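Local coordinates for protein putative P450-like enzyme (Streptomyces himastatinicus ATCC 53653, PDB 5Z9J) that probably acts as a heme-dependent monooxygenase of the cytochrome P450 family, at residues 35-39 with 306-311. Residues are numbered along the deposited sequence; the frame is centred on the assembly and turned at random.
Sequences LWNVY and QLLLVW. With TAM (tris(hydroxyethyl)aminomethane), chain F.
The indole N-H of W311 points at the amide oxygen of N37. NE1 of W311 lies 2.8 Å from OD1 of N37, and the bond is nearly straight at 170°. OD1 sits almost in the indole plane, while the donor lies out of the amide plane. N37 reaches this point because its CG stands beside the backbone N (chi1 -63°). ND2 of the same amide bonds to D28 on strand 27-30, which fixes the flip of the group. Y39 runs alongside W311 with its ring slid past the indole. The ring planes are near parallel, the overlap is slight, and CE1 of Y39 comes 3.2 Å from CD1 of W311. These three residues line a pocket holding tris(hydroxyethyl)aminomethane, whose C3 lies over one face of the indole, 3.4 Å from CZ2 of W311. A leucine in place of W311 would probably leave OD1 of N37 without its indole donor and the bound molecule without its flat support.

Strands 35-38 and 307-310 are parallel neighbours in the mixed beta sheet of the P450 fold. The backbone N of W36 and V38 bond to O of L307 and L309, respectively. In return, O of W36 and V38 accept from N of L309 and W311, respectively. On the face with W36 and V38, CD1 of L308 wedges between CB of W36 and CG2 of V38. CG2 of V38 lies only 3.4 Å from CD1 of L308, a tight carbon contact. I47 of helix 41-48 covers L308 and V38. On the face with N37, CD1 of L309 packs against both methyls of L35, 3.7 Å from CD2 of L35. At the far end, NE1 of W36 donates to OE1 of Q306 at 3.2 Å. The bond is bent, 144° at the hydrogen, though OE1 lies in the ring plane. Amide and indole are almost perpendicular.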
ATOM      1  N   LEU A  35      -3.089  -3.775  22.410  1.00 33.92           N
ATOM      2  CA  LEU A  35      -3.814  -3.083  21.362  1.00 33.10           C
ATOM      3  C   LEU A  35      -5.167  -3.730  21.135  1.00 34.41           C
ATOM      4  O   LEU A  35      -5.404  -4.866  21.568  1.00 32.39           O
ATOM      5  CB  LEU A  35      -3.014  -3.059  20.043  1.00 31.52           C
ATOM      6  CG  LEU A  35      -2.442  -4.338  19.417  1.00 31.55           C
ATOM      7  CD1 LEU A  35      -3.518  -5.111  18.679  1.00 30.66           C
ATOM      8  CD2 LEU A  35      -1.221  -4.027  18.472  1.00 35.15           C
ATOM      9  N   TRP A  36      -6.027  -3.002  20.421  1.00 33.53           N
ATOM     10  CA  TRP A  36      -7.376  -3.438  20.110  1.00 34.07           C
ATOM     11  C   TRP A  36      -7.440  -3.773  18.628  1.00 33.28           C
ATOM     12  O   TRP A  36      -6.677  -3.198  17.825  1.00 29.28           O
ATOM     13  CB  TRP A  36      -8.403  -2.352  20.481  1.00 34.38           C
ATOM     14  CG  TRP A  36      -8.464  -1.987  21.956  1.00 35.47           C
ATOM     15  CD1 TRP A  36      -7.608  -1.164  22.649  1.00 33.50           C
ATOM     16  CD2 TRP A  36      -9.445  -2.427  22.908  1.00 35.77           C
ATOM     17  NE1 TRP A  36      -7.982  -1.093  23.965  1.00 39.93           N
ATOM     18  CE2 TRP A  36      -9.118  -1.844  24.149  1.00 36.30           C
ATOM     19  CE3 TRP A  36     -10.570  -3.261  22.826  1.00 36.89           C
ATOM     20  CZ2 TRP A  36      -9.869  -2.068  25.306  1.00 47.75           C
ATOM     21  CZ3 TRP A  36     -11.318  -3.485  23.979  1.00 38.28           C
ATOM     22  CH2 TRP A  36     -10.970  -2.890  25.196  1.00 39.25           C
ATOM     23  N   ASN A  37      -8.284  -4.763  18.300  1.00 33.24           N
ATOM     24  CA  ASN A  37      -8.557  -5.251  16.945  1.00 31.60           C
ATOM     25  C   ASN A  37     -10.025  -5.086  16.544  1.00 30.92           C
ATOM     26  O   ASN A  37     -10.900  -5.449  17.319  1.00 32.84           O
ATOM     27  CB  ASN A  37      -8.179  -6.748  16.817  1.00 33.37           C
ATOM     28  CG  ASN A  37      -6.687  -7.020  17.022  1.00 31.71           C
ATOM     29  OD1 ASN A  37      -5.875  -6.566  16.238  1.00 32.75           O
ATOM     30  ND2 ASN A  37      -6.334  -7.770  18.056  1.00 30.73           N
ATOM     31  N   VAL A  38     -10.296  -4.563  15.346  1.00 32.87           N
ATOM     32  CA  VAL A  38     -11.666  -4.513  14.769  1.00 30.17           C
ATOM     33  C   VAL A  38     -11.716  -5.316  13.463  1.00 29.58           C
ATOM     34  O   VAL A  38     -10.899  -5.061  12.558  1.00 28.18           O
ATOM     35  CB  VAL A  38     -12.111  -3.053  14.444  1.00 36.99           C
ATOM     36  CG1 VAL A  38     -13.555  -2.997  13.916  1.00 37.88           C
ATOM     37  CG2 VAL A  38     -11.995  -2.193  15.640  1.00 38.74           C
ATOM     38  N   TYR A  39     -12.657  -6.244  13.320  1.00 30.73           N
ATOM     39  CA  TYR A  39     -12.721  -7.094  12.115  1.00 30.40           C
ATOM     40  C   TYR A  39     -14.029  -6.917  11.264  1.00 37.02           C
ATOM     41  O   TYR A  39     -14.121  -7.429  10.129  1.00 30.87           O
ATOM     42  CB  TYR A  39     -12.598  -8.565  12.491  1.00 33.10           C
ATOM     43  CG  TYR A  39     -11.418  -8.906  13.363  1.00 32.62           C
ATOM     44  CD1 TYR A  39     -10.106  -8.769  12.909  1.00 31.53           C
ATOM     45  CD2 TYR A  39     -11.611  -9.412  14.623  1.00 32.44           C
ATOM     46  CE1 TYR A  39      -9.039  -9.093  13.722  1.00 31.45           C
ATOM     47  CE2 TYR A  39     -10.546  -9.745  15.435  1.00 34.77           C
ATOM     48  CZ  TYR A  39      -9.259  -9.575  14.974  1.00 33.62           C
ATOM     49  OH  TYR A  39      -8.193  -9.902  15.780  1.00 36.17           O
ATOM     50  N   GLN A 306      -5.877   4.669  22.970  1.00 36.65           N
ATOM     51  CA  GLN A 306      -5.566   3.276  22.676  1.00 34.31           C
ATOM     52  C   GLN A 306      -5.211   3.104  21.214  1.00 32.99           C
ATOM     53  O   GLN A 306      -5.669   3.872  20.360  1.00 31.45           O
ATOM     54  CB  GLN A 306      -6.745   2.358  23.026  1.00 35.60           C
ATOM     55  CG  GLN A 306      -7.110   2.238  24.519  1.00 35.27           C
ATOM     56  CD  GLN A 306      -5.982   1.713  25.368  1.00 34.84           C
ATOM     57  OE1 GLN A 306      -5.538   0.576  25.181  1.00 34.08           O
ATOM     58  NE2 GLN A 306      -5.556   2.508  26.358  1.00 35.26           N
ATOM     59  N   LEU A 307      -4.340   2.139  20.934  1.00 32.55           N
ATOM     60  CA  LEU A 307      -4.007   1.785  19.570  1.00 32.44           C
ATOM     61  C   LEU A 307      -5.057   0.793  19.047  1.00 32.76           C
ATOM     62  O   LEU A 307      -5.265  -0.260  19.648  1.00 32.38           O
ATOM     63  CB  LEU A 307      -2.613   1.166  19.500  1.00 32.61           C
ATOM     64  CG  LEU A 307      -2.087   0.707  18.142  1.00 33.72           C
ATOM     65  CD1 LEU A 307      -1.985   1.891  17.162  1.00 32.02           C
ATOM     66  CD2 LEU A 307      -0.708   0.057  18.289  1.00 34.33           C
ATOM     67  N   LEU A 308      -5.692   1.145  17.937  1.00 33.23           N
ATOM     68  CA  LEU A 308      -6.693   0.307  17.299  1.00 35.05           C
ATOM     69  C   LEU A 308      -6.285  -0.060  15.878  1.00 34.29           C
ATOM     70  O   LEU A 308      -6.016   0.822  15.023  1.00 34.16           O
ATOM     71  CB  LEU A 308      -8.063   0.997  17.331  1.00 38.03           C
ATOM     72  CG  LEU A 308      -9.261   0.261  16.720  1.00 39.11           C
ATOM     73  CD1 LEU A 308      -9.602  -0.877  17.604  1.00 41.19           C
ATOM     74  CD2 LEU A 308     -10.474   1.198  16.644  1.00 39.24           C
ATOM     75  N   LEU A 309      -6.205  -1.373  15.659  1.00 33.25           N
ATOM     76  CA  LEU A 309      -5.934  -1.956  14.361  1.00 30.96           C
ATOM     77  C   LEU A 309      -7.232  -2.270  13.665  1.00 29.12           C
ATOM     78  O   LEU A 309      -7.994  -3.129  14.100  1.00 28.43           O
ATOM     79  CB  LEU A 309      -5.108  -3.224  14.492  1.00 34.85           C
ATOM     80  CG  LEU A 309      -3.750  -2.927  15.138  1.00 39.55           C
ATOM     81  CD1 LEU A 309      -2.830  -4.143  15.116  1.00 41.66           C
ATOM     82  CD2 LEU A 309      -3.088  -1.690  14.537  1.00 40.27           C
ATOM     83  N   VAL A 310      -7.464  -1.542  12.578  1.00 28.94           N
ATOM     84  CA  VAL A 310      -8.621  -1.699  11.733  1.00 28.46           C
ATOM     85  C   VAL A 310      -8.292  -2.728  10.631  1.00 30.17           C
ATOM     86  O   VAL A 310      -7.483  -2.425   9.713  1.00 23.92           O
ATOM     87  CB  VAL A 310      -9.027  -0.364  11.112  1.00 26.68           C
ATOM     88  CG1 VAL A 310     -10.164  -0.547  10.135  1.00 27.46           C
ATOM     89  CG2 VAL A 310      -9.328   0.670  12.182  1.00 26.21           C
ATOM     90  N   TRP A 311      -8.846  -3.952  10.744  1.00 29.75           N
ATOM     91  CA  TRP A 311      -8.473  -5.007   9.778  1.00 29.07           C
ATOM     92  C   TRP A 311      -9.373  -4.977   8.531  1.00 29.84           C
ATOM     93  O   TRP A 311     -10.400  -5.658   8.435  1.00 25.78           O
ATOM     94  CB  TRP A 311      -8.441  -6.375  10.447  1.00 27.75           C
ATOM     95  CG  TRP A 311      -7.374  -6.430  11.497  1.00 29.35           C
ATOM     96  CD1 TRP A 311      -7.541  -6.345  12.863  1.00 31.29           C
ATOM     97  CD2 TRP A 311      -5.951  -6.557  11.273  1.00 29.10           C
ATOM     98  NE1 TRP A 311      -6.300  -6.400  13.494  1.00 32.85           N
ATOM     99  CE2 TRP A 311      -5.321  -6.541  12.546  1.00 30.94           C
ATOM    100  CE3 TRP A 311      -5.159  -6.687  10.130  1.00 27.96           C
ATOM    101  CZ2 TRP A 311      -3.924  -6.646  12.691  1.00 31.20           C
ATOM    102  CZ3 TRP A 311      -3.776  -6.786  10.278  1.00 27.88           C
ATOM    103  CH2 TRP A 311      -3.179  -6.762  11.550  1.00 28.53           C
TER
HETATM  104  C   TAM F 402      -3.982 -10.411  15.380  1.00 34.58           C
HETATM  105  C1  TAM F 402      -5.048 -11.193  16.249  1.00 48.37           C
HETATM  106  C2  TAM F 402      -3.029 -11.365  14.638  1.00 36.79           C
HETATM  107  C3  TAM F 402      -4.714  -9.486  14.367  1.00 56.31           C
HETATM  108  C4  TAM F 402      -5.263 -12.627  15.755  1.00 49.57           C
HETATM  109  C5  TAM F 402      -2.037 -10.527  13.846  1.00 37.06           C
HETATM  110  C6  TAM F 402      -5.809 -10.187  13.530  1.00 47.28           C
HETATM  111  N   TAM F 402      -3.179  -9.545  16.239  1.00 35.01           N
HETATM  112  O4  TAM F 402      -4.420 -13.522  16.457  1.00 51.33           O
HETATM  113  O5  TAM F 402      -1.755  -9.352  14.627  1.00 38.90           O
HETATM  114  O6  TAM F 402      -5.196 -11.084  12.628  1.00 47.58           O